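Local coordinates for protein transcriptional repressor of the blcABC operon (PDB 3MQ0) that represses transcription of the blcABC operon in Agrobacterium tumefaciens, probably by binding DNA through its helix-turn-helix domain, and is regulated via oligomerization, at residues B[216-224]-B[235-245]. Numbering follows the deposited sequence.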
ATOM      1  N   GLU B 216     -10.245 -10.091  40.269  1.00 23.21           N
ATOM      2  CA  GLU B 216      -9.341 -10.682  41.239  1.00 36.13           C
ATOM      3  C   GLU B 216      -9.099 -12.144  40.875  1.00 30.38           C
ATOM      4  O   GLU B 216     -10.033 -12.879  40.541  1.00 34.11           O
ATOM      5  CB  GLU B 216      -9.912 -10.548  42.650  1.00 43.66           C
ATOM      6  CG  GLU B 216     -10.427  -9.146  42.945  1.00 54.52           C
ATOM      7  CD  GLU B 216     -10.199  -8.730  44.384  1.00 70.30           C
ATOM      8  OE1 GLU B 216     -10.741  -9.398  45.291  1.00 73.83           O
ATOM      9  OE2 GLU B 216      -9.469  -7.736  44.603  1.00 74.86           O
ATOM     10  N   GLY B 217      -7.838 -12.549  40.913  1.00 29.79           N
ATOM     11  CA  GLY B 217      -7.466 -13.915  40.608  1.00 33.30           C
ATOM     12  C   GLY B 217      -7.260 -14.214  39.132  1.00 26.60           C
ATOM     13  O   GLY B 217      -6.866 -15.322  38.779  1.00 27.58           O
ATOM     14  N   MET B 218      -7.533 -13.243  38.267  1.00 17.74           N
ATOM     15  CA  MET B 218      -7.308 -13.430  36.836  1.00 15.34           C
ATOM     16  C   MET B 218      -6.040 -12.722  36.427  1.00 20.41           C
ATOM     17  O   MET B 218      -5.850 -11.547  36.734  1.00 21.37           O
ATOM     18  CB  MET B 218      -8.477 -12.902  36.000  1.00 19.20           C
ATOM     19  CG  MET B 218      -8.270 -13.058  34.488  1.00 30.45           C
ATOM     20  SD  MET B 218      -9.711 -12.703  33.438  1.00 26.74           S
ATOM     21  CE  MET B 218      -9.798 -10.927  33.578  1.00 25.29           C
ATOM     22  N   LEU B 219      -5.179 -13.444  35.722  1.00 16.64           N
ATOM     23  CA  LEU B 219      -3.950 -12.880  35.178  1.00 17.64           C
ATOM     24  C   LEU B 219      -3.999 -12.939  33.656  1.00 17.03           C
ATOM     25  O   LEU B 219      -4.348 -13.976  33.101  1.00 19.61           O
ATOM     26  CB  LEU B 219      -2.769 -13.697  35.703  1.00 17.43           C
ATOM     27  CG  LEU B 219      -1.490 -13.628  34.884  1.00 31.18           C
ATOM     28  CD1 LEU B 219      -0.783 -12.367  35.263  1.00 29.33           C
ATOM     29  CD2 LEU B 219      -0.627 -14.852  35.176  1.00 39.05           C
ATOM     30  N   CYS B 220      -3.694 -11.827  32.980  1.00  9.38           N
ATOM     31  CA  CYS B 220      -3.613 -11.819  31.527  1.00  8.38           C
ATOM     32  C   CYS B 220      -2.229 -11.382  31.051  1.00 12.75           C
ATOM     33  O   CYS B 220      -1.549 -10.583  31.703  1.00 15.74           O
ATOM     34  CB  CYS B 220      -4.664 -10.895  30.902  1.00 12.29           C
ATOM     35  SG  CYS B 220      -6.328 -11.154  31.571  1.00 19.90           S
ATOM     36  N   ILE B 221      -1.831 -11.910  29.901  1.00 10.56           N
ATOM     37  CA  ILE B 221      -0.561 -11.567  29.281  1.00  8.49           C
ATOM     38  C   ILE B 221      -0.870 -11.099  27.867  1.00 14.00           C
ATOM     39  O   ILE B 221      -1.588 -11.798  27.139  1.00 16.23           O
ATOM     40  CB  ILE B 221       0.333 -12.813  29.213  1.00 13.54           C
ATOM     41  CG1 ILE B 221       0.482 -13.390  30.624  1.00 13.76           C
ATOM     42  CG2 ILE B 221       1.678 -12.466  28.609  1.00 13.73           C
ATOM     43  CD1 ILE B 221       1.105 -14.772  30.663  1.00 16.35           C
ATOM     44  N   GLY B 222      -0.345  -9.933  27.470  1.00 10.43           N
ATOM     45  CA  GLY B 222      -0.722  -9.344  26.186  1.00 11.99           C
ATOM     46  C   GLY B 222       0.427  -9.089  25.236  1.00 12.72           C
ATOM     47  O   GLY B 222       1.562  -8.928  25.672  1.00 13.14           O
ATOM     48  N   ALA B 223       0.133  -9.060  23.937  1.00  9.74           N
ATOM     49  CA  ALA B 223       1.124  -8.691  22.930  1.00 10.59           C
ATOM     50  C   ALA B 223       0.465  -7.919  21.789  1.00 15.17           C
ATOM     51  O   ALA B 223      -0.748  -7.991  21.590  1.00 13.24           O
ATOM     52  CB  ALA B 223       1.818  -9.933  22.378  1.00 11.39           C
ATOM     53  N   ALA B 224       1.272  -7.197  21.021  1.00 12.57           N
ATOM     54  CA  ALA B 224       0.745  -6.337  19.977  1.00 14.71           C
ATOM     55  C   ALA B 224       0.716  -7.028  18.615  1.00 16.96           C
ATOM     56  O   ALA B 224       1.641  -7.741  18.246  1.00 16.22           O
ATOM     57  CB  ALA B 224       1.581  -5.064  19.874  1.00 14.64           C
ATOM     58  N   GLY B 235      -4.596  -6.066  19.726  1.00 11.84           N
ATOM     59  CA  GLY B 235      -3.873  -6.721  20.807  1.00  8.45           C
ATOM     60  C   GLY B 235      -4.368  -8.147  20.950  1.00 14.89           C
ATOM     61  O   GLY B 235      -5.533  -8.445  20.677  1.00 12.64           O
ATOM     62  N   ILE B 236      -3.482  -9.038  21.361  1.00  8.43           N
ATOM     63  CA  ILE B 236      -3.873 -10.395  21.687  1.00 10.44           C
ATOM     64  C   ILE B 236      -3.467 -10.671  23.132  1.00 11.62           C
ATOM     65  O   ILE B 236      -2.407 -10.202  23.581  1.00 12.53           O
ATOM     66  CB  ILE B 236      -3.245 -11.419  20.721  1.00 12.07           C
ATOM     67  CG1 ILE B 236      -3.706 -12.828  21.053  1.00 16.01           C
ATOM     68  CG2 ILE B 236      -1.710 -11.380  20.752  1.00 13.07           C
ATOM     69  CD1 ILE B 236      -3.174 -13.875  20.051  1.00 27.87           C
ATOM     70  N   ALA B 237      -4.298 -11.402  23.869  1.00  7.46           N
ATOM     71  CA  ALA B 237      -3.932 -11.737  25.252  1.00  8.27           C
ATOM     72  C   ALA B 237      -4.341 -13.153  25.593  1.00 12.29           C
ATOM     73  O   ALA B 237      -5.294 -13.682  25.042  1.00 12.13           O
ATOM     74  CB  ALA B 237      -4.592 -10.754  26.241  1.00 14.77           C
ATOM     75  N   ILE B 238      -3.629 -13.756  26.527  1.00  9.25           N
ATOM     76  CA  ILE B 238      -4.121 -14.986  27.112  1.00 13.90           C
ATOM     77  C   ILE B 238      -4.495 -14.676  28.550  1.00 13.59           C
ATOM     78  O   ILE B 238      -3.902 -13.798  29.181  1.00 14.71           O
ATOM     79  CB  ILE B 238      -3.089 -16.119  27.041  1.00 20.27           C
ATOM     80  CG1 ILE B 238      -1.810 -15.726  27.775  1.00 19.53           C
ATOM     81  CG2 ILE B 238      -2.780 -16.469  25.576  1.00 18.48           C
ATOM     82  CD1 ILE B 238      -0.685 -16.750  27.609  1.00 29.46           C
ATOM     83  N   SER B 239      -5.470 -15.390  29.071  1.00 12.40           N
ATOM     84  CA  SER B 239      -5.944 -15.279  30.430  1.00 16.04           C
ATOM     85  C   SER B 239      -5.836 -16.609  31.171  1.00 16.71           C
ATOM     86  O   SER B 239      -6.124 -17.597  30.628  1.00 18.82           O
ATOM     87  CB  SER B 239      -7.410 -14.881  30.429  1.00 25.96           C
ATOM     88  OG  SER B 239      -7.550 -13.616  29.891  1.00 42.92           O
ATOM     89  N   LEU B 240      -5.432 -16.551  32.423  1.00 18.28           N
ATOM     90  CA  LEU B 240      -5.346 -17.764  33.230  1.00 17.61           C
ATOM     91  C   LEU B 240      -5.536 -17.418  34.692  1.00 15.06           C
ATOM     92  O   LEU B 240      -5.593 -16.240  35.061  1.00 17.62           O
ATOM     93  CB  LEU B 240      -3.994 -18.457  33.027  1.00 22.52           C
ATOM     94  CG  LEU B 240      -2.753 -17.587  33.235  1.00 23.95           C
ATOM     95  CD1 LEU B 240      -1.601 -18.422  33.747  1.00 30.68           C
ATOM     96  CD2 LEU B 240      -2.368 -16.896  31.922  1.00 27.75           C
ATOM     97  N   ILE B 241      -5.645 -18.447  35.527  1.00 18.87           N
ATOM     98  CA  ILE B 241      -5.736 -18.249  36.964  1.00 21.85           C
ATOM     99  C   ILE B 241      -4.361 -17.871  37.522  1.00 29.36           C
ATOM    100  O   ILE B 241      -3.392 -18.615  37.366  1.00 28.96           O
ATOM    101  CB  ILE B 241      -6.248 -19.518  37.660  1.00 23.21           C
ATOM    102  CG1 ILE B 241      -7.656 -19.849  37.166  1.00 28.99           C
ATOM    103  CG2 ILE B 241      -6.216 -19.345  39.175  1.00 38.10           C
ATOM    104  CD1 ILE B 241      -8.666 -18.751  37.440  1.00 37.96           C
ATOM    105  N   ARG B 242      -4.288 -16.716  38.179  1.00 28.48           N
ATOM    106  CA  ARG B 242      -3.023 -16.171  38.680  1.00 33.73           C
ATOM    107  C   ARG B 242      -2.302 -17.115  39.639  1.00 35.81           C
ATOM    108  O   ARG B 242      -1.107 -17.361  39.500  1.00 36.29           O
ATOM    109  CB  ARG B 242      -3.264 -14.823  39.367  1.00 41.06           C
ATOM    110  CG  ARG B 242      -2.359 -14.542  40.570  1.00 52.04           C
ATOM    111  CD  ARG B 242      -1.033 -13.880  40.179  1.00 55.38           C
ATOM    112  NE  ARG B 242       0.028 -14.842  39.875  1.00 59.13           N
ATOM    113  CZ  ARG B 242       1.315 -14.518  39.752  1.00 57.72           C
ATOM    114  NH1 ARG B 242       1.703 -13.261  39.912  1.00 57.65           N
ATOM    115  NH2 ARG B 242       2.216 -15.451  39.475  1.00 56.29           N
ATOM    116  N   SER B 243      -3.038 -17.644  40.609  1.00 35.72           N
ATOM    117  CA  SER B 243      -2.454 -18.502  41.637  1.00 39.13           C
ATOM    118  C   SER B 243      -1.852 -19.773  41.047  1.00 39.40           C
ATOM    119  O   SER B 243      -1.284 -20.594  41.762  1.00 52.90           O
ATOM    120  CB  SER B 243      -3.521 -18.872  42.665  1.00 43.50           C
ATOM    121  OG  SER B 243      -4.610 -19.543  42.049  1.00 42.15           O
ATOM    122  N   GLU B 244      -1.970 -19.929  39.736  1.00 35.16           N
ATOM    123  CA  GLU B 244      -1.591 -21.168  39.072  1.00 41.86           C
ATOM    124  C   GLU B 244      -0.330 -21.019  38.211  1.00 45.95           C
ATOM    125  O   GLU B 244       0.060 -21.944  37.496  1.00 49.51           O
ATOM    126  CB  GLU B 244      -2.774 -21.654  38.228  1.00 55.79           C
ATOM    127  CG  GLU B 244      -2.569 -22.953  37.473  1.00 67.31           C
ATOM    128  CD  GLU B 244      -3.882 -23.541  36.987  1.00 72.69           C
ATOM    129  OE1 GLU B 244      -4.738 -23.856  37.842  1.00 75.10           O
ATOM    130  OE2 GLU B 244      -4.060 -23.682  35.757  1.00 72.35           O
ATOM    131  N   ALA B 245       0.321 -19.863  38.297  1.00 37.42           N
ATOM    132  CA  ALA B 245       1.476 -19.585  37.442  1.00 35.09           C
ATOM    133  C   ALA B 245       2.616 -18.895  38.180  1.00 27.30           C
ATOM    134  O   ALA B 245       2.418 -17.852  38.795  1.00 30.83           O
ATOM    135  CB  ALA B 245       1.042 -18.732  36.244  1.00 29.38           C
TER
HETATM  136  O   HOH W   1      -5.688 -16.908  41.197  1.00 33.16           O
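In the GAF-fold domain, strands 218-224 and 235-241 pair as an antiparallel beta hairpin, their short axes at 159°. Reciprocal backbone bonds define the hydrogen-bonded pairs L219-L240, I221-I238 and A223-I236; L219 N to L240 O, for example, measures 2.9 Å. On the face that packs against helix 247-267, the L219 and L240 side chains run alongside each other in the same direction, with L219 CD2 4.0 Å from L240 CD1. I221 and I238 repeat this arrangement: a chi1 of 59° swings I238 CG1 toward the partner strand, where it meets I221 CB at 3.9 Å. Farther along, I236 CG2 lies 4.1 Å from A223 CB. The other face, toward helix 159-165, carries small residues. Here C220 SG and S239 OG approach to 3.2 Å, and G222 and A237 form a non-hydrogen-bonded pair with a CA-CA separation of 4.1 Å. Beyond I241 the chain turns into the 3-10 segment 242-244, yet R242 N still reaches G217 O at 3.0 Å, from above the carbonyl plane. A water donates to the same oxygen and accepts from S243 N, so G217 O is gripped twice. Next to this junction, R242 CB packs 3.9 Å from L219 CB.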